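Local atomic coordinates of sulfide-quinone reductase (Aquifex aeolicus, PDB entry 3HYW), a protein that oxidises hydrogen sulfide with a quinone as electron acceptor, using bound FAD and building polysulfide on active-site cysteines at the membrane surface. Residues Met182-Leu191 with Phe210-Val221. Residues are numbered along the deposited sequence; the frame is centred on the assembly and turned at random.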
loop_
_atom_site.group_PDB
_atom_site.type_symbol
_atom_site.label_atom_id
_atom_site.label_comp_id
_atom_site.label_asym_id
_atom_site.label_seq_id
_atom_site.Cartn_x
_atom_site.Cartn_y
_atom_site.Cartn_z
ATOM N N MET A 182 17.558 0.386 13.550
ATOM C CA MET A 182 17.277 -0.985 13.162
ATOM C C MET A 182 16.998 -1.082 11.677
ATOM O O MET A 182 16.197 -0.313 11.129
ATOM C CB MET A 182 16.104 -1.554 13.964
ATOM C CG MET A 182 16.424 -1.786 15.426
ATOM S SD MET A 182 15.115 -2.622 16.343
ATOM C CE MET A 182 15.191 -4.242 15.578
ATOM N N THR A 183 17.670 -2.035 11.039
ATOM C CA THR A 183 17.523 -2.275 9.614
ATOM C C THR A 183 17.359 -3.766 9.354
ATOM O O THR A 183 18.105 -4.592 9.885
ATOM C CB THR A 183 18.724 -1.705 8.807
ATOM O OG1 THR A 183 18.808 -0.293 9.026
ATOM C CG2 THR A 183 18.560 -1.971 7.306
ATOM N N PHE A 184 16.369 -4.093 8.537
ATOM C CA PHE A 184 16.092 -5.465 8.155
ATOM C C PHE A 184 16.540 -5.653 6.713
ATOM O O PHE A 184 16.134 -4.892 5.839
ATOM C CB PHE A 184 14.593 -5.740 8.306
ATOM C CG PHE A 184 14.230 -7.192 8.239
ATOM C CD1 PHE A 184 14.237 -7.974 9.389
ATOM C CD2 PHE A 184 13.850 -7.773 7.034
ATOM C CE1 PHE A 184 13.902 -9.331 9.335
ATOM C CE2 PHE A 184 13.508 -9.123 6.975
ATOM C CZ PHE A 184 13.531 -9.900 8.130
ATOM N N ILE A 185 17.397 -6.645 6.469
ATOM C CA ILE A 185 17.916 -6.899 5.113
ATOM C C ILE A 185 17.621 -8.338 4.701
ATOM O O ILE A 185 18.031 -9.284 5.369
ATOM C CB ILE A 185 19.440 -6.624 4.991
ATOM C CG1 ILE A 185 19.782 -5.210 5.470
ATOM C CG2 ILE A 185 19.907 -6.833 3.540
ATOM C CD1 ILE A 185 21.243 -4.823 5.282
ATOM N N THR A 186 16.901 -8.500 3.599
ATOM C CA THR A 186 16.454 -9.832 3.197
ATOM C C THR A 186 16.664 -10.166 1.716
ATOM O O THR A 186 16.657 -9.283 0.845
ATOM C CB THR A 186 14.973 -10.067 3.613
ATOM O OG1 THR A 186 14.574 -11.389 3.238
ATOM C CG2 THR A 186 14.045 -9.028 2.964
ATOM N N SER A 187 16.871 -11.457 1.459
ATOM C CA SER A 187 16.902 -12.021 0.115
ATOM C C SER A 187 15.507 -12.079 -0.525
ATOM O O SER A 187 15.386 -12.162 -1.749
ATOM C CB SER A 187 17.524 -13.418 0.158
ATOM O OG SER A 187 17.067 -14.154 1.291
ATOM N N GLU A 188 14.458 -12.043 0.300
ATOM C CA GLU A 188 13.083 -11.964 -0.201
ATOM C C GLU A 188 12.950 -10.797 -1.165
ATOM O O GLU A 188 13.556 -9.741 -0.936
ATOM C CB GLU A 188 12.097 -11.727 0.940
ATOM C CG GLU A 188 11.887 -12.884 1.892
ATOM C CD GLU A 188 11.287 -12.382 3.182
ATOM O OE1 GLU A 188 12.018 -11.726 3.955
ATOM O OE2 GLU A 188 10.084 -12.592 3.406
ATOM N N PRO A 189 12.150 -10.972 -2.237
ATOM C CA PRO A 189 11.933 -9.895 -3.199
ATOM C C PRO A 189 11.171 -8.731 -2.569
ATOM O O PRO A 189 11.265 -7.608 -3.042
ATOM C CB PRO A 189 11.083 -10.558 -4.289
ATOM C CG PRO A 189 10.415 -11.712 -3.604
ATOM C CD PRO A 189 11.414 -12.198 -2.602
ATOM N N TYR A 190 10.419 -9.019 -1.509
ATOM C CA TYR A 190 9.709 -7.991 -0.746
ATOM C C TYR A 190 9.458 -8.508 0.661
ATOM O O TYR A 190 9.562 -9.708 0.909
ATOM C CB TYR A 190 8.386 -7.608 -1.426
ATOM C CG TYR A 190 7.511 -8.787 -1.774
ATOM C CD1 TYR A 190 6.697 -9.382 -0.813
ATOM C CD2 TYR A 190 7.498 -9.312 -3.065
ATOM C CE1 TYR A 190 5.894 -10.471 -1.126
ATOM C CE2 TYR A 190 6.691 -10.409 -3.389
ATOM C CZ TYR A 190 5.899 -10.979 -2.410
ATOM O OH TYR A 190 5.092 -12.052 -2.705
ATOM N N LEU A 191 9.127 -7.609 1.579
ATOM C CA LEU A 191 8.840 -7.993 2.961
ATOM C C LEU A 191 7.631 -8.922 3.014
ATOM O O LEU A 191 6.675 -8.731 2.275
ATOM C CB LEU A 191 8.554 -6.748 3.791
ATOM C CG LEU A 191 9.635 -6.078 4.645
ATOM C CD1 LEU A 191 11.044 -6.192 4.077
ATOM C CD2 LEU A 191 9.241 -4.636 4.885
ATOM N N PHE A 210 6.690 -2.510 10.108
ATOM C CA PHE A 210 8.061 -1.992 10.169
ATOM C C PHE A 210 8.053 -0.462 10.201
ATOM O O PHE A 210 8.816 0.147 10.951
ATOM C CB PHE A 210 8.903 -2.514 8.991
ATOM C CG PHE A 210 9.534 -3.871 9.232
ATOM C CD1 PHE A 210 9.112 -4.690 10.283
ATOM C CD2 PHE A 210 10.546 -4.336 8.393
ATOM C CE1 PHE A 210 9.687 -5.933 10.499
ATOM C CE2 PHE A 210 11.122 -5.592 8.601
ATOM C CZ PHE A 210 10.695 -6.388 9.658
ATOM N N ALA A 211 7.173 0.143 9.403
ATOM C CA ALA A 211 7.001 1.598 9.388
ATOM C C ALA A 211 6.507 2.137 10.733
ATOM O O ALA A 211 7.040 3.125 11.237
ATOM C CB ALA A 211 6.061 2.022 8.262
ATOM N N GLU A 212 5.494 1.487 11.310
ATOM C CA GLU A 212 4.940 1.907 12.607
ATOM C C GLU A 212 5.960 1.809 13.743
ATOM O O GLU A 212 5.881 2.553 14.711
ATOM C CB GLU A 212 3.685 1.096 12.959
ATOM C CG GLU A 212 2.417 1.545 12.220
ATOM C CD GLU A 212 1.518 0.382 11.792
ATOM O OE1 GLU A 212 1.630 -0.729 12.368
ATOM O OE2 GLU A 212 0.698 0.581 10.862
ATOM N N ARG A 213 6.919 0.898 13.611
ATOM C CA ARG A 213 7.910 0.664 14.662
ATOM C C ARG A 213 9.313 1.131 14.285
ATOM O O ARG A 213 10.285 0.801 14.967
ATOM C CB ARG A 213 7.932 -0.813 15.044
ATOM C CG ARG A 213 6.721 -1.258 15.834
ATOM C CD ARG A 213 6.386 -2.701 15.491
ATOM N NE ARG A 213 5.296 -3.265 16.287
ATOM C CZ ARG A 213 4.028 -2.856 16.268
ATOM N NH1 ARG A 213 3.642 -1.829 15.505
ATOM N NH2 ARG A 213 3.133 -3.478 17.030
ATOM N N ASN A 214 9.402 1.891 13.198
ATOM C CA ASN A 214 10.659 2.481 12.731
ATOM C C ASN A 214 11.762 1.439 12.484
ATOM O O ASN A 214 12.889 1.570 12.965
ATOM C CB ASN A 214 11.119 3.587 13.690
ATOM C CG ASN A 214 12.078 4.563 13.045
ATOM O OD1 ASN A 214 12.001 4.845 11.848
ATOM N ND2 ASN A 214 12.985 5.088 13.839
ATOM N N ILE A 215 11.416 0.398 11.736
ATOM C CA ILE A 215 12.397 -0.585 11.300
ATOM C C ILE A 215 12.641 -0.363 9.826
ATOM O O ILE A 215 11.760 -0.609 9.001
ATOM C CB ILE A 215 11.910 -2.047 11.509
ATOM C CG1 ILE A 215 11.360 -2.260 12.927
ATOM C CG2 ILE A 215 13.018 -3.048 11.128
ATOM C CD1 ILE A 215 12.389 -2.168 14.026
ATOM N N ASP A 216 13.832 0.124 9.503
ATOM C CA ASP A 216 14.216 0.354 8.124
ATOM C C ASP A 216 14.486 -0.981 7.459
ATOM O O ASP A 216 14.787 -1.970 8.134
ATOM C CB ASP A 216 15.448 1.257 8.057
ATOM C CG ASP A 216 15.159 2.662 8.536
ATOM O OD1 ASP A 216 14.183 3.276 8.043
ATOM O OD2 ASP A 216 15.899 3.154 9.410
ATOM N N TRP A 217 14.363 -1.028 6.139
ATOM C CA TRP A 217 14.519 -2.311 5.459
ATOM C C TRP A 217 15.017 -2.200 4.036
ATOM O O TRP A 217 14.815 -1.186 3.363
ATOM C CB TRP A 217 13.222 -3.122 5.505
ATOM C CG TRP A 217 12.034 -2.414 4.967
ATOM C CD1 TRP A 217 11.149 -1.644 5.672
ATOM C CD2 TRP A 217 11.574 -2.416 3.611
ATOM N NE1 TRP A 217 10.169 -1.165 4.837
ATOM C CE2 TRP A 217 10.405 -1.623 3.566
ATOM C CE3 TRP A 217 12.034 -3.012 2.430
ATOM C CZ2 TRP A 217 9.690 -1.409 2.388
ATOM C CZ3 TRP A 217 11.324 -2.800 1.256
ATOM C CH2 TRP A 217 10.164 -2.001 1.245
ATOM N N ILE A 218 15.678 -3.271 3.609
ATOM C CA ILE A 218 16.205 -3.417 2.267
ATOM C C ILE A 218 15.873 -4.847 1.851
ATOM O O ILE A 218 16.288 -5.802 2.505
ATOM C CB ILE A 218 17.742 -3.201 2.228
ATOM C CG1 ILE A 218 18.133 -1.896 2.941
ATOM C CG2 ILE A 218 18.249 -3.233 0.789
ATOM C CD1 ILE A 218 19.602 -1.794 3.337
ATOM N N ALA A 219 15.096 -4.984 0.786
ATOM C CA ALA A 219 14.708 -6.295 0.285
ATOM C C ALA A 219 15.344 -6.526 -1.077
ATOM O O ALA A 219 15.865 -5.595 -1.693
ATOM C CB ALA A 219 13.182 -6.405 0.201
ATOM N N ASN A 220 15.305 -7.773 -1.533
ATOM C CA ASN A 220 15.753 -8.136 -2.879
ATOM C C ASN A 220 17.253 -7.914 -3.097
ATOM O O ASN A 220 17.685 -7.546 -4.194
ATOM C CB ASN A 220 14.921 -7.391 -3.940
ATOM C CG ASN A 220 14.687 -8.216 -5.184
ATOM O OD1 ASN A 220 14.738 -9.447 -5.151
ATOM N ND2 ASN A 220 14.418 -7.542 -6.294
ATOM N N VAL A 221 18.040 -8.151 -2.048
ATOM C CA VAL A 221 19.491 -7.994 -2.128
ATOM C C VAL A 221 20.175 -9.230 -1.561
ATOM O O VAL A 221 19.567 -10.013 -0.833
ATOM C CB VAL A 221 20.003 -6.717 -1.395
ATOM C CG1 VAL A 221 19.485 -5.445 -2.069
ATOM C CG2 VAL A 221 19.626 -6.742 0.084
HETATM O O HOH W 1 15.623 2.525 12.720
HETATM O O HOH W 2 14.614 -11.913 -4.280
#
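M182 meets the 210-221 segment twice: its O accepts from D216 N, and its SD lies 3.6 Å from I215 CD1, the two side chains running alongside each other. Strands 182-185 and 216-218 run parallel, their axes 22° apart; as helix 202-212 lies between them in sequence, they form a beta-alpha-beta unit. F184 hydrogen-bonds on both sides of W217, its N to D216 O (2.7 Å) and its O from I218 N (2.8 Å). The F184 side chain swings opposite its amide N (chi1 -167°), and its ring takes the edge of F210 against one face, centroids 5.2 Å apart and planes at 63°. On the sheet face with T183 and D216, I185 CD1 touches I218 CD1 at 4.0 Å. T186 N continues the pairing to I218 O, while its OG1 accepts from E188 N in an ST turn and donates to E188 OE1 (2.7 Å), a carboxylate oxygen also bound by Y161. A valine in place of T186 would probably leave E188 N without its side-chain acceptor and let the turn drift. From the same turn, E188 O accepts from N220 N, while further on L191 CD2 sits over the five-membered ring of W217, 3.4 Å from its centroid and almost along the normal. Backbone bonds thus set the strand register, whereas apolar and aromatic contacts join the helix end to the sheet.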